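PDB 2OOF: 4-imidazolone-5-propanoate amidohydrolase from Unidentified, which catalyses the hydrolytic opening of imidazolone-5-propanoate to N-formimidoyl-L-glutamate, the third step of histidine degradation. Local coordinates for residues 13-18 / 63-68; 72-77 / 315-320. All blocks are in the same frame, centred on the assembly; numbering follows the deposited sequence.

Overall arrangement
Strand 63-73 is common to the two contacts and carries the chain from one to the other. In interaction 1 its first residues pair in parallel with strand 12-14; the centre of this contact is about 19 Å from the centre of the chain and away from the annotated sites. Interaction 2 lies at the far end, its centre about 8 Å from that of the chain, where 72-77 meets 315-320, the loop following strand 312-314, and the iron(III) ion is bound. The two contact centres are about 25 Å apart; their segments adjoin along the strand without otherwise touching, so the strand links the N-terminal segment beside the amidohydrolase barrel with the metal site at its mouth.

Interaction 1 (13-18 / 63-68); sequences TPATLR and LVTPGL
The methyl CB of Ala-15 sits between two side chains of 63-68, with Leu-63 CD1 at 3.8 Å and Thr-65 CG2 at 4.0 Å; a single methyl is enough to fit there. Pro-14 and Val-64 meet on the other face of the ribbon, Val-64 CG1 resting 3.4 Å from Pro-14 CA. That methyl lies between its own backbone N and carbonyl carbon (chi1 64°), which turns it across to the proline. Further along, Leu-17 and Pro-66 cross at about a right angle, joined by CD1 and CD at 4.0 Å. Thr-65 has a methyl for Ala-15 and a hydroxyl for polar partners: OG1 donates to Pro-66 O (3.1 Å) from above the carbonyl plane and also bonds Trp-378 NE1. A valine here would keep a methyl for Ala-15 but would probably leave Trp-378 NE1 and Pro-66 O without their hydroxyl mate. At the polar edge two bonds form a short parallel ladder: Val-64 N donates to Thr-13 O at 3.0 Å and Ala-15 N to Val-64 O at 2.9 Å. The next rung would need an N-H on Pro-66; instead its CD lies 3.4 Å from Ala-15 O. At the other end Thr-13 OG1 bonds Gly-61 O. Away from the annotated sites, this pairing joins N-terminal strand 12-14 to the start of strand 63-73, which runs on into the amidohydrolase barrel. The prolines fit a short ladder: Pro-14 needs no N-H for this pairing, and Pro-66 halts it, so that beyond two backbone bonds the segments are held by apolar side chains and C-H...O contacts.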
loop_
_atom_site.group_PDB
_atom_site.type_symbol
_atom_site.label_atom_id
_atom_site.label_comp_id
_atom_site.label_asym_id
_atom_site.label_seq_id
_atom_site.Cartn_x
_atom_site.Cartn_y
_atom_site.Cartn_z
ATOM N N THR A 13 -6.382 -20.190 -16.151
ATOM C CA THR A 13 -5.299 -19.711 -16.999
ATOM C C THR A 13 -4.538 -18.767 -16.094
ATOM O O THR A 13 -4.931 -17.617 -15.913
ATOM C CB THR A 13 -5.837 -18.946 -18.196
ATOM O OG1 THR A 13 -6.686 -19.811 -18.960
ATOM C CG2 THR A 13 -4.687 -18.452 -19.063
ATOM N N PRO A 14 -3.431 -19.244 -15.512
ATOM C CA PRO A 14 -2.607 -18.457 -14.597
ATOM C C PRO A 14 -1.624 -17.416 -15.122
ATOM O O PRO A 14 -0.789 -17.700 -15.986
ATOM C CB PRO A 14 -1.879 -19.534 -13.806
ATOM C CG PRO A 14 -1.562 -20.522 -14.883
ATOM C CD PRO A 14 -2.880 -20.606 -15.658
ATOM N N ALA A 15 -1.743 -16.205 -14.580
ATOM C CA ALA A 15 -0.825 -15.111 -14.876
ATOM C C ALA A 15 -0.098 -15.176 -13.536
ATOM O O ALA A 15 -0.505 -14.541 -12.559
ATOM C CB ALA A 15 -1.578 -13.783 -15.022
ATOM N N THR A 16 0.951 -15.988 -13.490
ATOM C CA THR A 16 1.696 -16.211 -12.259
ATOM C C THR A 16 2.440 -15.010 -11.733
ATOM O O THR A 16 2.655 -14.898 -10.525
ATOM C CB THR A 16 2.726 -17.346 -12.416
ATOM O OG1 THR A 16 3.771 -16.922 -13.299
ATOM C CG2 THR A 16 2.061 -18.590 -12.991
ATOM N N LEU A 17 2.828 -14.116 -12.633
ATOM C CA LEU A 17 3.591 -12.942 -12.246
ATOM C C LEU A 17 4.846 -13.351 -11.504
ATOM O O LEU A 17 5.269 -12.703 -10.546
ATOM C CB LEU A 17 2.741 -11.987 -11.405
ATOM C CG LEU A 17 2.102 -10.996 -12.386
ATOM C CD1 LEU A 17 0.602 -11.115 -12.363
ATOM C CD2 LEU A 17 2.578 -9.599 -12.069
ATOM N N ARG A 18 5.441 -14.446 -11.966
ATOM C CA ARG A 18 6.676 -14.947 -11.388
ATOM C C ARG A 18 7.814 -14.006 -11.754
ATOM O O ARG A 18 7.866 -13.478 -12.868
ATOM C CB ARG A 18 6.985 -16.351 -11.916
ATOM C CG ARG A 18 6.131 -17.443 -11.300
ATOM C CD ARG A 18 6.482 -18.812 -11.865
ATOM N NE ARG A 18 7.910 -19.102 -11.756
ATOM C CZ ARG A 18 8.434 -20.320 -11.843
ATOM N NH1 ARG A 18 7.650 -21.372 -12.036
ATOM N NH2 ARG A 18 9.745 -20.488 -11.738
ATOM N N LEU A 63 -9.067 -16.544 -16.265
ATOM C CA LEU A 63 -7.796 -15.992 -15.799
ATOM C C LEU A 63 -7.712 -15.964 -14.279
ATOM O O LEU A 63 -8.687 -15.630 -13.606
ATOM C CB LEU A 63 -7.646 -14.564 -16.335
ATOM C CG LEU A 63 -6.548 -13.662 -15.763
ATOM C CD1 LEU A 63 -5.175 -14.193 -16.166
ATOM C CD2 LEU A 63 -6.748 -12.233 -16.269
ATOM N N VAL A 64 -6.545 -16.321 -13.746
ATOM C CA VAL A 64 -6.321 -16.283 -12.309
ATOM C C VAL A 64 -5.013 -15.539 -12.079
ATOM O O VAL A 64 -4.029 -15.757 -12.792
ATOM C CB VAL A 64 -6.222 -17.690 -11.683
ATOM C CG1 VAL A 64 -5.011 -18.429 -12.223
ATOM C CG2 VAL A 64 -6.113 -17.569 -10.169
ATOM N N THR A 65 -5.010 -14.639 -11.099
ATOM C CA THR A 65 -3.816 -13.853 -10.785
ATOM C C THR A 65 -3.642 -13.807 -9.281
ATOM O O THR A 65 -4.551 -14.164 -8.537
ATOM C CB THR A 65 -3.953 -12.377 -11.228
ATOM O OG1 THR A 65 -4.924 -11.732 -10.394
ATOM C CG2 THR A 65 -4.381 -12.266 -12.684
ATOM N N PRO A 66 -2.457 -13.385 -8.812
ATOM C CA PRO A 66 -2.305 -13.321 -7.358
ATOM C C PRO A 66 -3.192 -12.183 -6.867
ATOM O O PRO A 66 -3.608 -11.334 -7.667
ATOM C CB PRO A 66 -0.812 -13.039 -7.155
ATOM C CG PRO A 66 -0.324 -12.551 -8.481
ATOM C CD PRO A 66 -1.160 -13.267 -9.496
ATOM N N GLY A 67 -3.516 -12.180 -5.575
ATOM C CA GLY A 67 -4.354 -11.120 -5.040
ATOM C C GLY A 67 -3.639 -9.788 -5.162
ATOM O O GLY A 67 -2.407 -9.751 -5.144
ATOM N N LEU A 68 -4.390 -8.697 -5.297
ATOM C CA LEU A 68 -3.776 -7.377 -5.423
ATOM C C LEU A 68 -3.358 -6.849 -4.059
ATOM O O LEU A 68 -3.963 -7.183 -3.033
ATOM C CB LEU A 68 -4.739 -6.407 -6.111
ATOM C CG LEU A 68 -5.277 -6.924 -7.457
ATOM C CD1 LEU A 68 -5.970 -5.785 -8.195
ATOM C CD2 LEU A 68 -4.145 -7.479 -8.309
#

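Interaction 2 (72-77 / 315-320); sequences HTHLIF and SSDINP. With FE (Fe (III) ion), chain B.
Ile-318 gives the backbone bond that ties the loops together: its O accepts from His-74 N at 2.7 Å. Its branched side chain suits the apolar side, where CG2 meets Leu-75 CB at 4.1 Å. His-72, next in buried surface, turns to the metal. With CG anti to the backbone N (chi1 -175°), its ring runs beside the Asp-317 side chain, the ring and carboxylate planes 77° apart. His-72 NE2 binds the iron(III) ion at 2.3 Å and Asp-317 OD1 at 2.5 Å. A water also binds, 2.4 Å from the iron, and donates to Asp-317 OD2 at 2.9 Å; it is well placed to be the hydrolytic water, as in related amidohydrolases. His-242 is another ligand, and His-74 probably one too, giving the His-X-His motif of the family. Asn-319 ND2 bonds Asp-317 O, which helps hold the turn from Asp-317 to Asn-319, while its OD1 takes Thr-322 N; Asn-319 probably also binds the product, N-formimidoyl-L-glutamate. Pro-320 ends the contact: its CD lies over one face of the Phe-77 ring, 3.9 Å from the centroid, a CH-pi contact that a flat ring and a rigid pyrrolidine make well. Helix 116-133 backs the outer side, Leu-130 touching Leu-75 and Ile-318 and Arg-126 in cation-pi contact with Phe-77, while strand 135-141 flanks Thr-73; here the end of the first barrel strand and the loop after the eighth come together.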
loop_
_atom_site.group_PDB
_atom_site.type_symbol
_atom_site.label_atom_id
_atom_site.label_comp_id
_atom_site.label_asym_id
_atom_site.label_seq_id
_atom_site.Cartn_x
_atom_site.Cartn_y
_atom_site.Cartn_z
ATOM N N HIS A 72 0.345 1.358 0.449
ATOM C CA HIS A 72 0.491 2.718 0.947
ATOM C C HIS A 72 -0.841 3.471 1.088
ATOM O O HIS A 72 -1.230 4.227 0.191
ATOM C CB HIS A 72 1.434 3.481 0.009
ATOM C CG HIS A 72 1.771 4.863 0.472
ATOM N ND1 HIS A 72 3.068 5.272 0.702
ATOM C CD2 HIS A 72 0.985 5.932 0.753
ATOM C CE1 HIS A 72 3.065 6.528 1.106
ATOM N NE2 HIS A 72 1.815 6.952 1.146
ATOM N N THR A 73 -1.535 3.273 2.207
ATOM C CA THR A 73 -2.796 3.970 2.412
ATOM C C THR A 73 -2.925 4.611 3.786
ATOM O O THR A 73 -2.211 4.255 4.728
ATOM C CB THR A 73 -4.035 3.038 2.205
ATOM O OG1 THR A 73 -4.302 2.309 3.409
ATOM C CG2 THR A 73 -3.794 2.050 1.063
ATOM N N HIS A 74 -3.822 5.593 3.863
ATOM C CA HIS A 74 -4.165 6.300 5.098
ATOM C C HIS A 74 -5.696 6.207 5.089
ATOM O O HIS A 74 -6.386 7.212 5.298
ATOM C CB HIS A 74 -3.816 7.794 5.062
ATOM C CG HIS A 74 -2.395 8.104 4.718
ATOM N ND1 HIS A 74 -1.859 7.868 3.466
ATOM C CD2 HIS A 74 -1.419 8.715 5.430
ATOM C CE1 HIS A 74 -0.623 8.324 3.426
ATOM N NE2 HIS A 74 -0.330 8.845 4.607
ATOM N N LEU A 75 -6.232 5.017 4.840
ATOM C CA LEU A 75 -7.679 4.886 4.778
ATOM C C LEU A 75 -8.421 5.010 6.114
ATOM O O LEU A 75 -9.652 4.977 6.147
ATOM C CB LEU A 75 -8.062 3.583 4.059
ATOM C CG LEU A 75 -7.787 2.240 4.727
ATOM C CD1 LEU A 75 -8.806 2.011 5.834
ATOM C CD2 LEU A 75 -7.881 1.124 3.691
ATOM N N ILE A 76 -7.688 5.145 7.214
ATOM C CA ILE A 76 -8.325 5.322 8.513
ATOM C C ILE A 76 -8.274 6.804 8.841
ATOM O O ILE A 76 -7.194 7.385 8.907
ATOM C CB ILE A 76 -7.589 4.557 9.637
ATOM C CG1 ILE A 76 -7.785 3.045 9.455
ATOM C CG2 ILE A 76 -8.098 5.027 11.011
ATOM C CD1 ILE A 76 -7.052 2.190 10.479
ATOM N N PHE A 77 -9.427 7.420 9.053
ATOM C CA PHE A 77 -9.460 8.837 9.373
ATOM C C PHE A 77 -10.908 9.251 9.518
ATOM O O PHE A 77 -11.794 8.561 9.022
ATOM C CB PHE A 77 -8.809 9.646 8.238
ATOM C CG PHE A 77 -9.534 9.524 6.911
ATOM C CD1 PHE A 77 -10.687 10.276 6.661
ATOM C CD2 PHE A 77 -9.101 8.623 5.928
ATOM C CE1 PHE A 77 -11.404 10.132 5.452
ATOM C CE2 PHE A 77 -9.824 8.479 4.706
ATOM C CZ PHE A 77 -10.966 9.234 4.483
ATOM N N SER A 315 0.523 2.334 -5.787
ATOM C CA SER A 315 -0.461 2.313 -4.725
ATOM C C SER A 315 -1.388 3.522 -4.813
ATOM O O SER A 315 -1.056 4.530 -5.436
ATOM C CB SER A 315 0.245 2.288 -3.366
ATOM O OG SER A 315 -0.686 2.367 -2.298
ATOM N N SER A 316 -2.544 3.402 -4.165
ATOM C CA SER A 316 -3.581 4.432 -4.145
ATOM C C SER A 316 -3.305 5.667 -3.286
ATOM O O SER A 316 -3.747 6.755 -3.630
ATOM C CB SER A 316 -4.908 3.819 -3.683
ATOM O OG SER A 316 -4.815 3.369 -2.339
ATOM N N ASP A 317 -2.587 5.501 -2.180
ATOM C CA ASP A 317 -2.293 6.604 -1.266
ATOM C C ASP A 317 -3.591 7.217 -0.731
ATOM O O ASP A 317 -3.664 8.414 -0.450
ATOM C CB ASP A 317 -1.446 7.688 -1.951
ATOM C CG ASP A 317 -0.927 8.728 -0.958
ATOM O OD1 ASP A 317 -0.726 8.352 0.212
ATOM O OD2 ASP A 317 -0.717 9.906 -1.331
ATOM N N ILE A 318 -4.619 6.379 -0.601
ATOM C CA ILE A 318 -5.908 6.829 -0.097
ATOM C C ILE A 318 -5.688 7.679 1.139
ATOM O O ILE A 318 -5.103 7.218 2.116
ATOM C CB ILE A 318 -6.820 5.643 0.327
ATOM C CG1 ILE A 318 -7.101 4.733 -0.866
ATOM C CG2 ILE A 318 -8.139 6.176 0.904
ATOM C CD1 ILE A 318 -7.747 3.428 -0.479
ATOM N N ASN A 319 -6.139 8.923 1.086
ATOM C CA ASN A 319 -6.020 9.811 2.232
ATOM C C ASN A 319 -6.905 11.039 2.021
ATOM O O ASN A 319 -7.056 11.530 0.894
ATOM C CB ASN A 319 -4.554 10.182 2.475
ATOM C CG ASN A 319 -4.090 11.317 1.621
ATOM O OD1 ASN A 319 -4.432 12.473 1.874
ATOM N ND2 ASN A 319 -3.304 11.003 0.597
ATOM N N PRO A 320 -7.498 11.549 3.113
ATOM C CA PRO A 320 -8.405 12.700 3.167
ATOM C C PRO A 320 -8.026 14.008 2.480
ATOM O O PRO A 320 -8.897 14.688 1.954
ATOM C CB PRO A 320 -8.658 12.873 4.670
ATOM C CG PRO A 320 -7.399 12.420 5.278
ATOM C CD PRO A 320 -7.069 11.173 4.470
HETATM FE FE FE B . 0.840 8.806 2.045
HETATM O O HOH W 1 0.797 10.935 0.947
#